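Local coordinates for quinoline 2-oxidoreductase large subunit (Pseudomonas putida, PDB 1T3Q), which probably hydroxylates quinoline at carbon 2, as the large, molybdenum-carrying subunit of a hydroxylase of the xanthine dehydrogenase family, at residues W75-V88 with Q97-T109. Residues are numbered along the deposited sequence; the frame is centred on the assembly and turned at random.
Sequences WCGADVAELSQGIV and QTTIQPLLANGVT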
loop_
_atom_site.group_PDB
_atom_site.type_symbol
_atom_site.label_atom_id
_atom_site.label_comp_id
_atom_site.label_asym_id
_atom_site.label_seq_id
_atom_site.Cartn_x
_atom_site.Cartn_y
_atom_site.Cartn_z
ATOM N N TRP B 75 17.549 6.418 21.936
ATOM C CA TRP B 75 16.807 7.260 22.873
ATOM C C TRP B 75 16.744 6.656 24.265
ATOM O O TRP B 75 16.716 5.436 24.423
ATOM C CB TRP B 75 15.361 7.459 22.405
ATOM C CG TRP B 75 15.132 8.514 21.367
ATOM C CD1 TRP B 75 16.043 9.400 20.865
ATOM C CD2 TRP B 75 13.889 8.807 20.722
ATOM N NE1 TRP B 75 15.440 10.227 19.945
ATOM C CE2 TRP B 75 14.118 9.884 19.839
ATOM C CE3 TRP B 75 12.599 8.261 20.805
ATOM C CZ2 TRP B 75 13.105 10.428 19.043
ATOM C CZ3 TRP B 75 11.592 8.802 20.011
ATOM C CH2 TRP B 75 11.853 9.876 19.143
ATOM N N CYS B 76 16.724 7.520 25.276
ATOM C CA CYS B 76 16.583 7.062 26.649
ATOM C C CYS B 76 15.270 7.687 27.127
ATOM O O CYS B 76 14.601 8.382 26.362
ATOM C CB CYS B 76 17.766 7.516 27.513
ATOM S SG CYS B 76 17.939 9.296 27.709
ATOM N N GLY B 77 14.897 7.442 28.376
ATOM C CA GLY B 77 13.647 7.977 28.891
ATOM C C GLY B 77 13.461 9.479 28.780
ATOM O O GLY B 77 12.348 9.950 28.543
ATOM N N ALA B 78 14.544 10.231 28.949
ATOM C CA ALA B 78 14.490 11.687 28.883
ATOM C C ALA B 78 14.169 12.197 27.485
ATOM O O ALA B 78 13.476 13.203 27.326
ATOM C CB ALA B 78 15.809 12.280 29.366
ATOM N N ASP B 79 14.685 11.513 26.470
ATOM C CA ASP B 79 14.427 11.898 25.091
ATOM C C ASP B 79 12.940 11.748 24.783
ATOM O O ASP B 79 12.317 12.626 24.183
ATOM C CB ASP B 79 15.217 11.006 24.131
ATOM C CG ASP B 79 16.709 11.182 24.271
ATOM O OD1 ASP B 79 17.179 12.332 24.162
ATOM O OD2 ASP B 79 17.414 10.174 24.483
ATOM N N VAL B 80 12.378 10.622 25.197
ATOM C CA VAL B 80 10.970 10.343 24.951
ATOM C C VAL B 80 10.053 11.253 25.764
ATOM O O VAL B 80 9.050 11.749 25.256
ATOM C CB VAL B 80 10.646 8.869 25.271
ATOM C CG1 VAL B 80 9.202 8.567 24.941
ATOM C CG2 VAL B 80 11.573 7.960 24.478
ATOM N N ALA B 81 10.410 11.482 27.023
ATOM C CA ALA B 81 9.607 12.325 27.902
ATOM C C ALA B 81 9.309 13.688 27.286
ATOM O O ALA B 81 8.291 14.306 27.599
ATOM C CB ALA B 81 10.308 12.497 29.243
ATOM N N GLU B 82 10.188 14.156 26.406
ATOM C CA GLU B 82 9.996 15.452 25.763
ATOM C C GLU B 82 8.910 15.394 24.693
ATOM O O GLU B 82 8.337 16.419 24.321
ATOM C CB GLU B 82 11.300 15.929 25.114
ATOM C CG GLU B 82 12.498 15.983 26.049
ATOM C CD GLU B 82 13.685 16.695 25.426
ATOM O OE1 GLU B 82 14.789 16.652 26.013
ATOM O OE2 GLU B 82 13.514 17.307 24.349
ATOM N N LEU B 83 8.626 14.192 24.207
ATOM C CA LEU B 83 7.633 14.011 23.155
ATOM C C LEU B 83 6.294 13.500 23.665
ATOM O O LEU B 83 5.252 13.781 23.078
ATOM C CB LEU B 83 8.191 13.052 22.098
ATOM C CG LEU B 83 9.535 13.494 21.507
ATOM C CD1 LEU B 83 10.097 12.398 20.610
ATOM C CD2 LEU B 83 9.346 14.790 20.724
ATOM N N SER B 84 6.323 12.748 24.758
ATOM C CA SER B 84 5.103 12.202 25.333
ATOM C C SER B 84 5.320 11.772 26.774
ATOM O O SER B 84 6.338 11.162 27.101
ATOM C CB SER B 84 4.626 11.003 24.508
ATOM O OG SER B 84 3.558 10.337 25.153
ATOM N N GLN B 85 4.353 12.083 27.636
ATOM C CA GLN B 85 4.457 11.716 29.039
ATOM C C GLN B 85 4.084 10.242 29.208
ATOM O O GLN B 85 4.331 9.643 30.255
ATOM C CB GLN B 85 3.546 12.601 29.899
ATOM C CG GLN B 85 2.087 12.174 29.914
ATOM C CD GLN B 85 1.230 13.042 30.825
ATOM O OE1 GLN B 85 1.671 13.463 31.901
ATOM N NE2 GLN B 85 -0.007 13.296 30.409
ATOM N N GLY B 86 3.483 9.660 28.176
ATOM C CA GLY B 86 3.125 8.255 28.249
ATOM C C GLY B 86 1.644 7.918 28.200
ATOM O O GLY B 86 0.803 8.746 27.854
ATOM N N ILE B 87 1.333 6.683 28.576
ATOM C CA ILE B 87 -0.031 6.180 28.553
ATOM C C ILE B 87 -0.796 6.481 29.834
ATOM O O ILE B 87 -0.494 5.924 30.884
ATOM C CB ILE B 87 -0.035 4.653 28.327
ATOM C CG1 ILE B 87 0.734 4.324 27.041
ATOM C CG2 ILE B 87 -1.464 4.141 28.249
ATOM C CD1 ILE B 87 0.894 2.837 26.783
ATOM N N VAL B 88 -1.785 7.366 29.729
ATOM C CA VAL B 88 -2.621 7.738 30.867
ATOM C C VAL B 88 -3.795 6.766 30.932
ATOM O O VAL B 88 -4.571 6.661 29.985
ATOM C CB VAL B 88 -3.170 9.170 30.706
ATOM C CG1 VAL B 88 -3.979 9.569 31.939
ATOM C CG2 VAL B 88 -2.021 10.138 30.488
ATOM N N GLN B 97 -7.031 4.748 41.338
ATOM C CA GLN B 97 -5.796 5.502 41.178
ATOM C C GLN B 97 -5.293 5.472 39.739
ATOM O O GLN B 97 -4.897 4.428 39.223
ATOM C CB GLN B 97 -4.707 4.961 42.106
ATOM C CG GLN B 97 -4.933 5.251 43.583
ATOM C CD GLN B 97 -3.654 5.133 44.381
ATOM O OE1 GLN B 97 -3.360 4.088 44.968
ATOM N NE2 GLN B 97 -2.869 6.203 44.387
ATOM N N THR B 98 -5.311 6.634 39.099
ATOM C CA THR B 98 -4.849 6.767 37.727
ATOM C C THR B 98 -3.351 6.514 37.665
ATOM O O THR B 98 -2.630 6.799 38.615
ATOM C CB THR B 98 -5.099 8.193 37.191
ATOM O OG1 THR B 98 -6.506 8.423 37.077
ATOM C CG2 THR B 98 -4.439 8.386 35.839
ATOM N N THR B 99 -2.885 5.954 36.556
ATOM C CA THR B 99 -1.458 5.741 36.387
ATOM C C THR B 99 -1.089 6.303 35.030
ATOM O O THR B 99 -1.919 6.367 34.124
ATOM C CB THR B 99 -1.048 4.244 36.433
ATOM O OG1 THR B 99 -1.750 3.515 35.419
ATOM C CG2 THR B 99 -1.338 3.645 37.805
ATOM N N ILE B 100 0.152 6.751 34.911
ATOM C CA ILE B 100 0.660 7.272 33.658
ATOM C C ILE B 100 1.908 6.437 33.432
ATOM O O ILE B 100 2.880 6.563 34.169
ATOM C CB ILE B 100 1.046 8.764 33.771
ATOM C CG1 ILE B 100 -0.185 9.588 34.154
ATOM C CG2 ILE B 100 1.626 9.249 32.452
ATOM C CD1 ILE B 100 0.061 11.094 34.202
ATOM N N GLN B 101 1.867 5.546 32.449
ATOM C CA GLN B 101 3.026 4.710 32.189
ATOM C C GLN B 101 3.927 5.373 31.171
ATOM O O GLN B 101 3.520 5.626 30.036
ATOM C CB GLN B 101 2.607 3.327 31.680
ATOM C CG GLN B 101 3.795 2.456 31.290
ATOM C CD GLN B 101 3.396 1.064 30.828
ATOM O OE1 GLN B 101 2.209 0.747 30.713
ATOM N NE2 GLN B 101 4.390 0.228 30.554
ATOM N N PRO B 102 5.173 5.672 31.563
ATOM C CA PRO B 102 6.074 6.308 30.609
ATOM C C PRO B 102 6.440 5.290 29.528
ATOM O O PRO B 102 6.536 4.091 29.806
ATOM C CB PRO B 102 7.259 6.707 31.478
ATOM C CG PRO B 102 7.334 5.576 32.466
ATOM C CD PRO B 102 5.865 5.356 32.828
ATOM N N LEU B 103 6.617 5.759 28.298
ATOM C CA LEU B 103 6.966 4.858 27.205
ATOM C C LEU B 103 8.301 4.191 27.527
ATOM O O LEU B 103 8.489 2.995 27.283
ATOM C CB LEU B 103 7.028 5.630 25.885
ATOM C CG LEU B 103 5.751 6.425 25.568
ATOM C CD1 LEU B 103 5.831 6.988 24.159
ATOM C CD2 LEU B 103 4.516 5.528 25.712
ATOM N N LEU B 104 9.219 4.975 28.086
ATOM C CA LEU B 104 10.526 4.477 28.497
ATOM C C LEU B 104 10.732 4.913 29.936
ATOM O O LEU B 104 10.388 6.037 30.294
ATOM C CB LEU B 104 11.643 5.075 27.640
ATOM C CG LEU B 104 12.277 4.184 26.575
ATOM C CD1 LEU B 104 11.237 3.826 25.529
ATOM C CD2 LEU B 104 13.446 4.920 25.937
ATOM N N ALA B 105 11.281 4.030 30.761
ATOM C CA ALA B 105 11.533 4.389 32.151
ATOM C C ALA B 105 12.414 5.635 32.123
ATOM O O ALA B 105 13.292 5.758 31.267
ATOM C CB ALA B 105 12.250 3.255 32.868
ATOM N N ASN B 106 12.168 6.566 33.039
ATOM C CA ASN B 106 12.964 7.787 33.092
ATOM C C ASN B 106 13.345 8.064 34.535
ATOM O O ASN B 106 12.537 8.579 35.306
ATOM C CB ASN B 106 12.171 8.974 32.532
ATOM C CG ASN B 106 13.039 10.208 32.316
ATOM O OD1 ASN B 106 12.546 11.269 31.933
ATOM N ND2 ASN B 106 14.338 10.068 32.552
ATOM N N GLY B 107 14.571 7.710 34.903
ATOM C CA GLY B 107 15.012 7.940 36.267
ATOM C C GLY B 107 14.747 6.766 37.190
ATOM O O GLY B 107 15.448 6.580 38.182
ATOM N N VAL B 108 13.733 5.967 36.868
ATOM C CA VAL B 108 13.397 4.809 37.687
ATOM C C VAL B 108 12.677 3.757 36.846
ATOM O O VAL B 108 11.927 4.098 35.933
ATOM C CB VAL B 108 12.481 5.217 38.871
ATOM C CG1 VAL B 108 11.199 5.833 38.347
ATOM C CG2 VAL B 108 12.175 4.015 39.745
ATOM N N THR B 109 12.928 2.484 37.138
ATOM C CA THR B 109 12.260 1.399 36.422
ATOM C C THR B 109 11.361 0.715 37.442
ATOM O O THR B 109 11.716 0.619 38.616
ATOM C CB THR B 109 13.266 0.381 35.821
ATOM O OG1 THR B 109 14.028 -0.243 36.863
ATOM C CG2 THR B 109 14.215 1.091 34.869
HETATM O O HOH W 1 15.784 5.603 30.292
HETATM O O HOH W 2 9.916 8.500 29.084
HETATM O O HOH W 3 7.255 8.836 28.183
HETATM O O HOH W 4 -0.855 3.688 32.964
#
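L103 can be followed outward from CB, which lies 3.8 Å from V80 CG1. CG touches both that methyl, at 4.1 Å, and G86 CA, at 4.2 Å, and the two branches part: CD1 stays against V80 CG1 and comes near S84 OG, while CD2 runs over G86 CA (4.0 Å) toward I87 CG1. Chi1 of -54° sets CG opposite the carbonyl carbon, which lets one leucine reach both the helix 77-81 and the start of strand 87-89; L266 of helix 263-275 also touches it. Cut back to alanine here, the side chain would keep its CB beside V80 CG1 but would probably open a gap next to G86 CA and I87 CG1. S84 OG, an acceptor from G86 N in an ST turn, is also hydrogen-bonded to F236 O.

Beyond the leucine the evidence is backbone pairing. I87 N donates to Q101 O (2.8 Å) and Q101 N to I87 O, which makes I87 and Q101 an antiparallel hydrogen-bonded pair; V88 and I100 form the next, non-hydrogen-bonded pair, their side chains alongside each other and pointing the same way. I100 also sets CG2 against Q85 O (3.5 Å) and CD1 near Q85 OE1.

At the other end, G77 CA approaches A105 O at 3.3 Å in a CA-H...O contact, and a CB there would clash with A105 and N106. L104 CD2 fits against C76 C (3.5 Å) and V80 CG2. Three waters link the backbones: one joins G77 N to A105 O, another bridges G77 O and L104 O, and a third connects S84 O with L103 N.

Helix 77-81 thus rests on the loop 103-106, and next to it strands 87-89 and 99-101 form an antiparallel beta hairpin, both within the a/b hammerhead domain of the xanthine dehydrogenase family.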